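PDB 3Q87: N6 adenine specific DNA methylase from Encephalitozoon cuniculi, which binds S-adenosylmethionine and is the Mtq2 catalytic subunit of a complex with Trm112 that methylates the translation termination factor eRF1. Local coordinates for residues 31-36 with 54-59; 84-89 with 119-124; 67-72 with 107-112. All coordinates share one frame; numbering follows the deposited sequence.

In the fold
The three contacts surround one S-adenosylmethionine molecule in a Rossmann-like methyltransferase fold. Contact 1 meets its amino group and ribose, contact 2 its carboxylate, methyl end and one side of the adenine, and contact 3 the N1 and N6 edge of the adenine. Contacts 2 and 3 lie closest, with centres about 12 Å apart. They meet directly: Phe84 packs on Phe110 and Leu70, and Pro86 on Ile107. Helix 105-113 of contact 3 is followed in the chain by strand 118-124 of contact 2. Contact 1 has its centre about 17 Å from that of contact 3, yet Leu57 and Ile54 pack on Arg67. Contacts 1 and 2 do not touch; the ligand lies against both.

Contact 1: residues 31-36 with 54-59; sequences GTSTGV and IRALES. With SAM (S-adenosylmethionine), chain D.
Ala56 puts its methyl group against the backbone of Ser33, with CB 3.5 Å from Ser33 O. Here the two segments come nearest, 5.0 Å between the two CA atoms. On one flank, Thr32 CG2 meets Leu57 CD2 at 3.8 Å, and the two side chains cross at about a right angle. On the other, Thr34 CG2 sits 3.6 Å from both Ala56 O and Ser59 O. The hydroxyls face other partners. With chi1 at -179°, Thr32 OG1 is trans to the backbone N, and it bonds to Asp29 and Thr38. This leaves CG2 for the leucine. Ser33 OG bonds to Tyr4 O, and Ser33 N to Asp51 OD1. A type II' turn from Thr32 to Gly35 shapes the loop, closed by Gly35 N to Thr32 O at 2.9 Å. Gly35 then occupies the N-cap position of helix 36-41. The loop follows strand 26-30 and is the glycine-rich loop of the first conserved motif of class I methyltransferases. Gly31 O accepts a 2.7 Å bond from the amino N of S-adenosylmethionine, and Gly31, with no side chain, lets the ribose lie close to the backbone. Ser33 CB lies 3.6 Å from SAM O3'. The helix thus meets the loop through methyl groups set against carbonyls and one another, while the hydroxyls and Ser33 N bond elsewhere, Ser33 N to Asp51, which also binds the ligand.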
loop_
_atom_site.group_PDB
_atom_site.type_symbol
_atom_site.label_atom_id
_atom_site.label_comp_id
_atom_site.label_asym_id
_atom_site.label_seq_id
_atom_site.Cartn_x
_atom_site.Cartn_y
_atom_site.Cartn_z
ATOM N N GLY B 31 -3.150 -6.307 -3.460
ATOM C CA GLY B 31 -3.131 -7.433 -4.383
ATOM C C GLY B 31 -2.665 -6.949 -5.757
ATOM O O GLY B 31 -3.290 -7.202 -6.785
ATOM N N THR B 32 -1.537 -6.252 -5.764
ATOM C CA THR B 32 -1.043 -5.600 -6.958
ATOM C C THR B 32 -0.610 -6.600 -8.006
ATOM O O THR B 32 -0.586 -6.276 -9.189
ATOM C CB THR B 32 0.161 -4.677 -6.640
ATOM O OG1 THR B 32 0.610 -4.045 -7.836
ATOM C CG2 THR B 32 1.300 -5.466 -6.030
ATOM N N SER B 33 -0.265 -7.808 -7.568
ATOM C CA SER B 33 0.335 -8.805 -8.463
ATOM C C SER B 33 1.569 -8.219 -9.176
ATOM O O SER B 33 2.510 -7.788 -8.503
ATOM C CB SER B 33 -0.688 -9.355 -9.447
ATOM O OG SER B 33 -0.166 -10.487 -10.134
ATOM N N THR B 34 1.583 -8.184 -10.510
ATOM C CA THR B 34 2.718 -7.565 -11.224
ATOM C C THR B 34 2.529 -6.076 -11.595
ATOM O O THR B 34 3.350 -5.492 -12.322
ATOM C CB THR B 34 3.161 -8.380 -12.493
ATOM O OG1 THR B 34 2.043 -8.564 -13.366
ATOM C CG2 THR B 34 3.727 -9.744 -12.103
ATOM N N GLY B 35 1.450 -5.471 -11.106
ATOM C CA GLY B 35 1.345 -4.017 -11.082
ATOM C C GLY B 35 0.703 -3.331 -12.270
ATOM O O GLY B 35 0.927 -2.142 -12.489
ATOM N N VAL B 36 -0.108 -4.059 -13.033
ATOM C CA VAL B 36 -0.815 -3.444 -14.154
ATOM C C VAL B 36 -1.673 -2.258 -13.692
ATOM O O VAL B 36 -1.704 -1.219 -14.337
ATOM C CB VAL B 36 -1.645 -4.488 -14.973
ATOM C CG1 VAL B 36 -2.919 -4.922 -14.212
ATOM C CG2 VAL B 36 -1.964 -3.961 -16.350
ATOM N N ILE B 54 5.132 -13.249 -3.327
ATOM C CA ILE B 54 6.446 -12.634 -3.507
ATOM C C ILE B 54 6.942 -12.751 -4.955
ATOM O O ILE B 54 7.610 -11.855 -5.480
ATOM C CB ILE B 54 7.500 -13.216 -2.519
ATOM C CG1 ILE B 54 8.701 -12.280 -2.429
ATOM C CG2 ILE B 54 7.930 -14.628 -2.919
ATOM C CD1 ILE B 54 8.361 -10.908 -1.886
ATOM N N ARG B 55 6.598 -13.857 -5.596
ATOM C CA ARG B 55 6.961 -14.067 -6.986
ATOM C C ARG B 55 6.446 -12.943 -7.886
ATOM O O ARG B 55 7.165 -12.485 -8.763
ATOM C CB ARG B 55 6.459 -15.426 -7.469
ATOM C CG ARG B 55 7.519 -16.506 -7.433
ATOM C CD ARG B 55 6.909 -17.888 -7.570
ATOM N NE ARG B 55 6.601 -18.444 -6.261
ATOM C CZ ARG B 55 7.371 -19.321 -5.630
ATOM N NH1 ARG B 55 8.482 -19.754 -6.209
ATOM N NH2 ARG B 55 7.023 -19.768 -4.430
ATOM N N ALA B 56 5.210 -12.495 -7.663
ATOM C CA ALA B 56 4.649 -11.403 -8.464
ATOM C C ALA B 56 5.389 -10.109 -8.181
ATOM O O ALA B 56 5.697 -9.347 -9.096
ATOM C CB ALA B 56 3.173 -11.228 -8.184
ATOM N N LEU B 57 5.676 -9.867 -6.906
ATOM C CA LEU B 57 6.391 -8.660 -6.523
ATOM C C LEU B 57 7.777 -8.630 -7.158
ATOM O O LEU B 57 8.264 -7.571 -7.525
ATOM C CB LEU B 57 6.512 -8.537 -4.999
ATOM C CG LEU B 57 5.232 -8.258 -4.199
ATOM C CD1 LEU B 57 5.586 -8.029 -2.724
ATOM C CD2 LEU B 57 4.445 -7.072 -4.757
ATOM N N GLU B 58 8.405 -9.796 -7.262
ATOM C CA GLU B 58 9.742 -9.916 -7.842
ATOM C C GLU B 58 9.766 -9.677 -9.359
ATOM O O GLU B 58 10.817 -9.398 -9.925
ATOM C CB GLU B 58 10.335 -11.293 -7.535
ATOM C CG GLU B 58 10.862 -11.427 -6.105
ATOM C CD GLU B 58 11.207 -12.869 -5.744
ATOM O OE1 GLU B 58 10.897 -13.782 -6.547
ATOM O OE2 GLU B 58 11.778 -13.092 -4.655
ATOM N N SER B 59 8.610 -9.787 -10.010
ATOM C CA SER B 59 8.515 -9.494 -11.437
ATOM C C SER B 59 7.583 -8.309 -11.699
ATOM O O SER B 59 6.906 -8.237 -12.730
ATOM C CB SER B 59 8.048 -10.737 -12.199
ATOM O OG SER B 59 8.991 -11.786 -12.045
HETATM N N SAM D . -4.327 -6.562 -9.197
HETATM C CA SAM D . -4.156 -7.727 -10.076
HETATM C C SAM D . -5.117 -7.603 -11.267
HETATM O O SAM D . -4.913 -8.187 -12.331
HETATM O OXT SAM D . -6.128 -6.907 -11.195
HETATM C CB SAM D . -4.262 -9.102 -9.359
HETATM C CG SAM D . -5.608 -9.624 -8.795
HETATM S SD SAM D . -5.674 -11.367 -8.187
HETATM C CE SAM D . -7.379 -11.846 -8.537
HETATM C "C5'" SAM D . -5.744 -11.186 -6.387
HETATM C "C4'" SAM D . -4.365 -10.805 -5.873
HETATM O "O4'" SAM D . -4.395 -10.711 -4.458
HETATM C "C3'" SAM D . -3.295 -11.826 -6.233
HETATM O "O3'" SAM D . -2.184 -11.135 -6.759
HETATM C "C2'" SAM D . -2.924 -12.472 -4.913
HETATM O "O2'" SAM D . -1.568 -12.844 -4.817
HETATM C "C1'" SAM D . -3.248 -11.359 -3.944
HETATM N N9 SAM D . -3.604 -11.828 -2.613
HETATM C C8 SAM D . -4.213 -13.003 -2.236
HETATM N N7 SAM D . -4.348 -12.980 -0.891
HETATM C C5 SAM D . -3.839 -11.799 -0.427
HETATM C C6 SAM D . -3.722 -11.240 0.832
HETATM N N6 SAM D . -4.168 -11.906 1.893
HETATM N N1 SAM D . -3.146 -9.990 0.985
HETATM C C2 SAM D . -2.683 -9.278 -0.109
HETATM N N3 SAM D . -2.805 -9.841 -1.365
HETATM C C4 SAM D . -3.366 -11.070 -1.508
#

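Contact 2: residues 84-89 with 119-124; sequences FNPPYV and LYLLVI. With SAM (S-adenosylmethionine), chain D.
Phe84 and Leu121 form a parallel bridge, their CA atoms 5.1 Å apart, held by Phe84 N to Tyr120 O at 3.0 Å and Leu122 N to Phe84 O at 3.2 Å. The first bond is nearly in line with the carbonyl (C=O...N 173°). Phe84 and Leu121 point side chains the same way, and Leu121 CD1 touches Phe84 CD2. The same methyl reaches Pro86 CG, and Pro86 CB lies over one face of the Phe84 ring. Beyond the bridge, Pro86 CD lies 3.0 Å from Leu122 O, a buried carbonyl with no polar partner. Residues 85-88 form the NPPY motif after strand 81-84, as in the PrmC family, where it binds substrate glutamine; a similar role is likely here. Asn85 lies alongside Leu122 with CG trans to its backbone N (chi1 -176°). This turns ND2 to the ligand, giving a 3.0 Å bond to SAM OXT that is fairly straight at 163°. Its OD1 is also buried without a polar partner, 3.6 Å from Leu122 CD2 and at the edge of the Tyr88 ring. Pro86 O lies 3.5 Å from the methyl CE of the ligand, and Pro87 packs on the adenine. The Tyr88 ring spans Leu122 and Ile124. Ile124 CG2 makes a CH-pi contact over one face, 3.9 Å from the centroid, while Leu122 CD2 meets the CE2 side. Tyr88 OH bonds to Asp9 of helix 8-20.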
loop_
_atom_site.group_PDB
_atom_site.type_symbol
_atom_site.label_atom_id
_atom_site.label_comp_id
_atom_site.label_asym_id
_atom_site.label_seq_id
_atom_site.Cartn_x
_atom_site.Cartn_y
_atom_site.Cartn_z
ATOM N N PHE B 84 -8.709 -2.850 -4.851
ATOM C CA PHE B 84 -8.513 -4.272 -4.572
ATOM C C PHE B 84 -9.269 -5.164 -5.548
ATOM O O PHE B 84 -10.489 -5.245 -5.501
ATOM C CB PHE B 84 -8.980 -4.577 -3.146
ATOM C CG PHE B 84 -8.561 -5.926 -2.630
ATOM C CD1 PHE B 84 -7.521 -6.625 -3.217
ATOM C CD2 PHE B 84 -9.189 -6.477 -1.516
ATOM C CE1 PHE B 84 -7.127 -7.855 -2.718
ATOM C CE2 PHE B 84 -8.792 -7.702 -1.007
ATOM C CZ PHE B 84 -7.771 -8.392 -1.603
ATOM N N ASN B 85 -8.541 -5.832 -6.436
ATOM C CA ASN B 85 -9.099 -6.976 -7.142
ATOM C C ASN B 85 -8.710 -8.199 -6.323
ATOM O O ASN B 85 -7.565 -8.624 -6.354
ATOM C CB ASN B 85 -8.565 -7.052 -8.570
ATOM C CG ASN B 85 -9.197 -8.183 -9.378
ATOM O OD1 ASN B 85 -10.104 -8.866 -8.907
ATOM N ND2 ASN B 85 -8.709 -8.388 -10.589
ATOM N N PRO B 86 -9.661 -8.746 -5.543
ATOM C CA PRO B 86 -9.321 -9.751 -4.531
ATOM C C PRO B 86 -9.347 -11.180 -5.072
ATOM O O PRO B 86 -9.877 -11.396 -6.165
ATOM C CB PRO B 86 -10.436 -9.571 -3.502
ATOM C CG PRO B 86 -11.632 -9.196 -4.336
ATOM C CD PRO B 86 -11.103 -8.443 -5.552
ATOM N N PRO B 87 -8.768 -12.142 -4.327
ATOM C CA PRO B 87 -8.956 -13.566 -4.657
ATOM C C PRO B 87 -10.425 -13.877 -4.444
ATOM O O PRO B 87 -10.879 -13.837 -3.311
ATOM C CB PRO B 87 -8.168 -14.310 -3.577
ATOM C CG PRO B 87 -7.512 -13.273 -2.730
ATOM C CD PRO B 87 -8.047 -11.933 -3.058
ATOM N N TYR B 88 -11.161 -14.170 -5.502
ATOM C CA TYR B 88 -12.601 -14.226 -5.391
ATOM C C TYR B 88 -13.193 -15.579 -5.818
ATOM O O TYR B 88 -14.409 -15.734 -5.877
ATOM C CB TYR B 88 -13.222 -13.079 -6.200
ATOM C CG TYR B 88 -12.878 -13.079 -7.683
ATOM C CD1 TYR B 88 -13.264 -14.133 -8.504
ATOM C CD2 TYR B 88 -12.201 -12.004 -8.267
ATOM C CE1 TYR B 88 -12.967 -14.137 -9.858
ATOM C CE2 TYR B 88 -11.895 -11.992 -9.624
ATOM C CZ TYR B 88 -12.280 -13.066 -10.412
ATOM O OH TYR B 88 -11.989 -13.075 -11.754
ATOM N N VAL B 89 -12.339 -16.554 -6.104
ATOM C CA VAL B 89 -12.798 -17.820 -6.675
ATOM C C VAL B 89 -13.312 -18.773 -5.598
ATOM O O VAL B 89 -12.568 -19.150 -4.693
ATOM C CB VAL B 89 -11.693 -18.520 -7.484
ATOM C CG1 VAL B 89 -12.205 -19.873 -8.020
ATOM C CG2 VAL B 89 -11.207 -17.624 -8.621
ATOM N N LEU B 119 -12.782 3.398 -1.219
ATOM C CA LEU B 119 -12.290 2.130 -1.744
ATOM C C LEU B 119 -12.978 1.720 -3.039
ATOM O O LEU B 119 -14.138 2.071 -3.285
ATOM C CB LEU B 119 -12.426 1.017 -0.698
ATOM C CG LEU B 119 -13.819 0.669 -0.171
ATOM C CD1 LEU B 119 -14.529 -0.331 -1.075
ATOM C CD2 LEU B 119 -13.693 0.108 1.239
ATOM N N TYR B 120 -12.247 0.982 -3.867
ATOM C CA TYR B 120 -12.811 0.381 -5.079
ATOM C C TYR B 120 -12.549 -1.120 -4.985
ATOM O O TYR B 120 -11.397 -1.546 -4.876
ATOM C CB TYR B 120 -12.148 0.966 -6.323
ATOM C CG TYR B 120 -12.400 2.450 -6.499
ATOM C CD1 TYR B 120 -13.527 2.907 -7.167
ATOM C CD2 TYR B 120 -11.524 3.394 -5.970
ATOM C CE1 TYR B 120 -13.765 4.277 -7.325
ATOM C CE2 TYR B 120 -11.755 4.760 -6.121
ATOM C CZ TYR B 120 -12.877 5.192 -6.799
ATOM O OH TYR B 120 -13.110 6.543 -6.946
ATOM N N LEU B 121 -13.614 -1.914 -4.997
ATOM C CA LEU B 121 -13.498 -3.357 -4.801
ATOM C C LEU B 121 -14.159 -4.108 -5.953
ATOM O O LEU B 121 -15.249 -3.753 -6.370
ATOM C CB LEU B 121 -14.145 -3.765 -3.480
ATOM C CG LEU B 121 -14.202 -5.257 -3.149
ATOM C CD1 LEU B 121 -12.794 -5.821 -2.906
ATOM C CD2 LEU B 121 -15.080 -5.475 -1.913
ATOM N N LEU B 122 -13.496 -5.139 -6.468
ATOM C CA LEU B 122 -14.080 -5.958 -7.515
ATOM C C LEU B 122 -14.617 -7.247 -6.919
ATOM O O LEU B 122 -13.977 -7.870 -6.081
ATOM C CB LEU B 122 -13.064 -6.274 -8.623
ATOM C CG LEU B 122 -13.608 -7.119 -9.796
ATOM C CD1 LEU B 122 -12.798 -6.864 -11.047
ATOM C CD2 LEU B 122 -13.635 -8.621 -9.488
ATOM N N VAL B 123 -15.805 -7.639 -7.366
ATOM C CA VAL B 123 -16.443 -8.837 -6.884
ATOM C C VAL B 123 -17.116 -9.508 -8.085
ATOM O O VAL B 123 -17.317 -8.870 -9.099
ATOM C CB VAL B 123 -17.477 -8.484 -5.800
ATOM C CG1 VAL B 123 -18.433 -9.609 -5.610
ATOM C CG2 VAL B 123 -16.779 -8.124 -4.481
ATOM N N ILE B 124 -17.423 -10.796 -7.986
ATOM C CA ILE B 124 -18.198 -11.458 -9.030
ATOM C C ILE B 124 -19.559 -11.908 -8.493
ATOM O O ILE B 124 -19.780 -11.925 -7.292
ATOM C CB ILE B 124 -17.441 -12.650 -9.651
ATOM C CG1 ILE B 124 -17.155 -13.714 -8.593
ATOM C CG2 ILE B 124 -16.153 -12.170 -10.323
ATOM C CD1 ILE B 124 -16.629 -15.016 -9.179
HETATM N N SAM D . -4.327 -6.562 -9.197
HETATM C CA SAM D . -4.156 -7.727 -10.076
HETATM C C SAM D . -5.117 -7.603 -11.267
HETATM O O SAM D . -4.913 -8.187 -12.331
HETATM O OXT SAM D . -6.128 -6.907 -11.195
HETATM C CB SAM D . -4.262 -9.102 -9.359
HETATM C CG SAM D . -5.608 -9.624 -8.795
HETATM S SD SAM D . -5.674 -11.367 -8.187
HETATM C CE SAM D . -7.379 -11.846 -8.537
HETATM C "C5'" SAM D . -5.744 -11.186 -6.387
HETATM C "C4'" SAM D . -4.365 -10.805 -5.873
HETATM O "O4'" SAM D . -4.395 -10.711 -4.458
HETATM C "C3'" SAM D . -3.295 -11.826 -6.233
HETATM O "O3'" SAM D . -2.184 -11.135 -6.759
HETATM C "C2'" SAM D . -2.924 -12.472 -4.913
HETATM O "O2'" SAM D . -1.568 -12.844 -4.817
HETATM C "C1'" SAM D . -3.248 -11.359 -3.944
HETATM N N9 SAM D . -3.604 -11.828 -2.613
HETATM C C8 SAM D . -4.213 -13.003 -2.236
HETATM N N7 SAM D . -4.348 -12.980 -0.891
HETATM C C5 SAM D . -3.839 -11.799 -0.427
HETATM C C6 SAM D . -3.722 -11.240 0.832
HETATM N N6 SAM D . -4.168 -11.906 1.893
HETATM N N1 SAM D . -3.146 -9.990 0.985
HETATM C C2 SAM D . -2.683 -9.278 -0.109
HETATM N N3 SAM D . -2.805 -9.841 -1.365
HETATM C C4 SAM D . -3.366 -11.070 -1.508
#

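Contact 3: residues 67-72 with 107-112; sequences RADLLC and IDRFVD. With SAM (S-adenosylmethionine), chain D.
Asp69 OD1 is gripped by two groups: Arg109 NH2 at 2.8 Å in a salt bridge, and SAM N6 at 2.9 Å. The arginine comes from above the carboxylate plane, 36° out of it, while OD1 lies close to the guanidinium plane. The two planes stand 85° apart. A bend at chi3 (52°) in Arg109 turns its end back toward the aspartate. The arginine probably fixes the position and rotation of the carboxylate, so that OD1 is held ready for the adenine amino group. Next along, Leu70 N donates to SAM N1 in an almost straight bond of 2.9 Å, so adjacent residues read the adenine edge. This loop follows strand 65-67 and belongs to the adenine end of the Rossmann-like cofactor site. Helix 105-113 packs beside it. Leu70 CD1 rests on Arg109 CB at 3.7 Å and also lies over one face of the guanidinium. Its other branch, CD2, is near SAM N1 and N6. Deeper in, Leu71 CD1 meets Phe110 CE1 at 3.9 Å, where the leucine also packs on Leu28 and Leu30 of strand 26-30. The Phe110 ring makes an edge-to-face contact with Phe84.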
loop_
_atom_site.group_PDB
_atom_site.type_symbol
_atom_site.label_atom_id
_atom_site.label_comp_id
_atom_site.label_asym_id
_atom_site.label_seq_id
_atom_site.Cartn_x
_atom_site.Cartn_y
_atom_site.Cartn_z
ATOM N N ARG B 67 5.398 -6.689 0.648
ATOM C CA ARG B 67 4.742 -7.985 0.765
ATOM C C ARG B 67 3.977 -7.973 2.086
ATOM O O ARG B 67 4.572 -7.777 3.143
ATOM C CB ARG B 67 5.724 -9.145 0.721
ATOM C CG ARG B 67 5.035 -10.449 1.086
ATOM C CD ARG B 67 5.818 -11.649 0.681
ATOM N NE ARG B 67 5.031 -12.874 0.825
ATOM C CZ ARG B 67 5.287 -13.824 1.716
ATOM N NH1 ARG B 67 6.306 -13.687 2.551
ATOM N NH2 ARG B 67 4.525 -14.907 1.776
ATOM N N ALA B 68 2.660 -8.128 2.020
ATOM C CA ALA B 68 1.831 -8.007 3.215
ATOM C C ALA B 68 0.542 -8.791 3.077
ATOM O O ALA B 68 0.083 -9.052 1.965
ATOM C CB ALA B 68 1.511 -6.547 3.489
ATOM N N ASP B 69 -0.045 -9.138 4.220
ATOM C CA ASP B 69 -1.330 -9.831 4.273
ATOM C C ASP B 69 -2.404 -8.765 4.490
ATOM O O ASP B 69 -2.512 -8.193 5.574
ATOM C CB ASP B 69 -1.306 -10.865 5.415
ATOM C CG ASP B 69 -2.494 -11.826 5.383
ATOM O OD1 ASP B 69 -3.521 -11.522 4.739
ATOM O OD2 ASP B 69 -2.388 -12.892 6.012
ATOM N N LEU B 70 -3.168 -8.467 3.442
ATOM C CA LEU B 70 -4.142 -7.385 3.495
ATOM C C LEU B 70 -3.507 -6.113 4.079
ATOM O O LEU B 70 -2.493 -5.660 3.563
ATOM C CB LEU B 70 -5.388 -7.802 4.275
ATOM C CG LEU B 70 -6.218 -8.959 3.702
ATOM C CD1 LEU B 70 -7.476 -9.163 4.544
ATOM C CD2 LEU B 70 -6.598 -8.728 2.249
ATOM N N LEU B 71 -4.065 -5.585 5.174
ATOM C CA LEU B 71 -3.728 -4.240 5.640
ATOM C C LEU B 71 -3.021 -4.161 6.998
ATOM O O LEU B 71 -2.716 -3.065 7.462
ATOM C CB LEU B 71 -5.000 -3.380 5.687
ATOM C CG LEU B 71 -5.889 -3.371 4.433
ATOM C CD1 LEU B 71 -7.283 -2.830 4.746
ATOM C CD2 LEU B 71 -5.251 -2.573 3.337
ATOM N N CYS B 72 -2.751 -5.311 7.614
ATOM C CA CYS B 72 -2.211 -5.370 8.978
ATOM C C CYS B 72 -0.964 -4.528 9.187
ATOM O O CYS B 72 -0.763 -3.957 10.263
ATOM C CB CYS B 72 -1.894 -6.823 9.374
ATOM S SG CYS B 72 -3.158 -8.042 8.931
ATOM N N ILE B 107 -12.359 -11.394 0.836
ATOM C CA ILE B 107 -13.194 -10.210 0.724
ATOM C C ILE B 107 -13.741 -9.796 2.090
ATOM O O ILE B 107 -13.676 -8.623 2.469
ATOM C CB ILE B 107 -14.374 -10.456 -0.240
ATOM C CG1 ILE B 107 -13.871 -10.507 -1.678
ATOM C CG2 ILE B 107 -15.465 -9.376 -0.063
ATOM C CD1 ILE B 107 -14.792 -11.278 -2.627
ATOM N N ASP B 108 -14.273 -10.771 2.819
ATOM C CA ASP B 108 -14.894 -10.534 4.117
ATOM C C ASP B 108 -13.857 -10.078 5.132
ATOM O O ASP B 108 -14.129 -9.209 5.956
ATOM C CB ASP B 108 -15.601 -11.803 4.622
ATOM C CG ASP B 108 -16.912 -12.074 3.899
ATOM O OD1 ASP B 108 -17.353 -11.198 3.121
ATOM O OD2 ASP B 108 -17.512 -13.158 4.119
ATOM N N ARG B 109 -12.663 -10.666 5.075
ATOM C CA ARG B 109 -11.580 -10.218 5.941
ATOM C C ARG B 109 -11.193 -8.777 5.638
ATOM O O ARG B 109 -10.933 -7.979 6.549
ATOM C CB ARG B 109 -10.361 -11.138 5.821
ATOM C CG ARG B 109 -10.492 -12.395 6.649
ATOM C CD ARG B 109 -9.324 -13.354 6.481
ATOM N NE ARG B 109 -8.018 -12.724 6.673
ATOM C CZ ARG B 109 -7.012 -12.836 5.807
ATOM N NH1 ARG B 109 -7.167 -13.570 4.710
ATOM N NH2 ARG B 109 -5.847 -12.245 6.043
ATOM N N PHE B 110 -11.159 -8.447 4.353
ATOM C CA PHE B 110 -10.828 -7.096 3.916
ATOM C C PHE B 110 -11.859 -6.086 4.419
ATOM O O PHE B 110 -11.521 -5.072 5.006
ATOM C CB PHE B 110 -10.763 -7.016 2.380
ATOM C CG PHE B 110 -10.697 -5.603 1.851
ATOM C CD1 PHE B 110 -9.585 -4.817 2.094
ATOM C CD2 PHE B 110 -11.747 -5.063 1.118
ATOM C CE1 PHE B 110 -9.518 -3.503 1.626
ATOM C CE2 PHE B 110 -11.686 -3.761 0.639
ATOM C CZ PHE B 110 -10.563 -2.972 0.904
ATOM N N VAL B 111 -13.127 -6.372 4.167
ATOM C CA VAL B 111 -14.197 -5.461 4.541
ATOM C C VAL B 111 -14.187 -5.203 6.049
ATOM O O VAL B 111 -14.363 -4.073 6.504
ATOM C CB VAL B 111 -15.554 -6.029 4.092
ATOM C CG1 VAL B 111 -16.702 -5.264 4.733
ATOM C CG2 VAL B 111 -15.642 -6.018 2.560
ATOM N N ASP B 112 -13.935 -6.247 6.827
ATOM C CA ASP B 112 -13.899 -6.074 8.271
ATOM C C ASP B 112 -12.670 -5.367 8.843
ATOM O O ASP B 112 -12.648 -5.033 10.022
ATOM C CB ASP B 112 -14.180 -7.378 9.003
ATOM C CG ASP B 112 -15.627 -7.472 9.435
ATOM O OD1 ASP B 112 -16.477 -7.859 8.596
ATOM O OD2 ASP B 112 -15.917 -7.122 10.602
HETATM N N SAM D . -4.327 -6.562 -9.197
HETATM C CA SAM D . -4.156 -7.727 -10.076
HETATM C C SAM D . -5.117 -7.603 -11.267
HETATM O O SAM D . -4.913 -8.187 -12.331
HETATM O OXT SAM D . -6.128 -6.907 -11.195
HETATM C CB SAM D . -4.262 -9.102 -9.359
HETATM C CG SAM D . -5.608 -9.624 -8.795
HETATM S SD SAM D . -5.674 -11.367 -8.187
HETATM C CE SAM D . -7.379 -11.846 -8.537
HETATM C "C5'" SAM D . -5.744 -11.186 -6.387
HETATM C "C4'" SAM D . -4.365 -10.805 -5.873
HETATM O "O4'" SAM D . -4.395 -10.711 -4.458
HETATM C "C3'" SAM D . -3.295 -11.826 -6.233
HETATM O "O3'" SAM D . -2.184 -11.135 -6.759
HETATM C "C2'" SAM D . -2.924 -12.472 -4.913
HETATM O "O2'" SAM D . -1.568 -12.844 -4.817
HETATM C "C1'" SAM D . -3.248 -11.359 -3.944
HETATM N N9 SAM D . -3.604 -11.828 -2.613
HETATM C C8 SAM D . -4.213 -13.003 -2.236
HETATM N N7 SAM D . -4.348 -12.980 -0.891
HETATM C C5 SAM D . -3.839 -11.799 -0.427
HETATM C C6 SAM D . -3.722 -11.240 0.832
HETATM N N6 SAM D . -4.168 -11.906 1.893
HETATM N N1 SAM D . -3.146 -9.990 0.985
HETATM C C2 SAM D . -2.683 -9.278 -0.109
HETATM N N3 SAM D . -2.805 -9.841 -1.365
HETATM C C4 SAM D . -3.366 -11.070 -1.508
#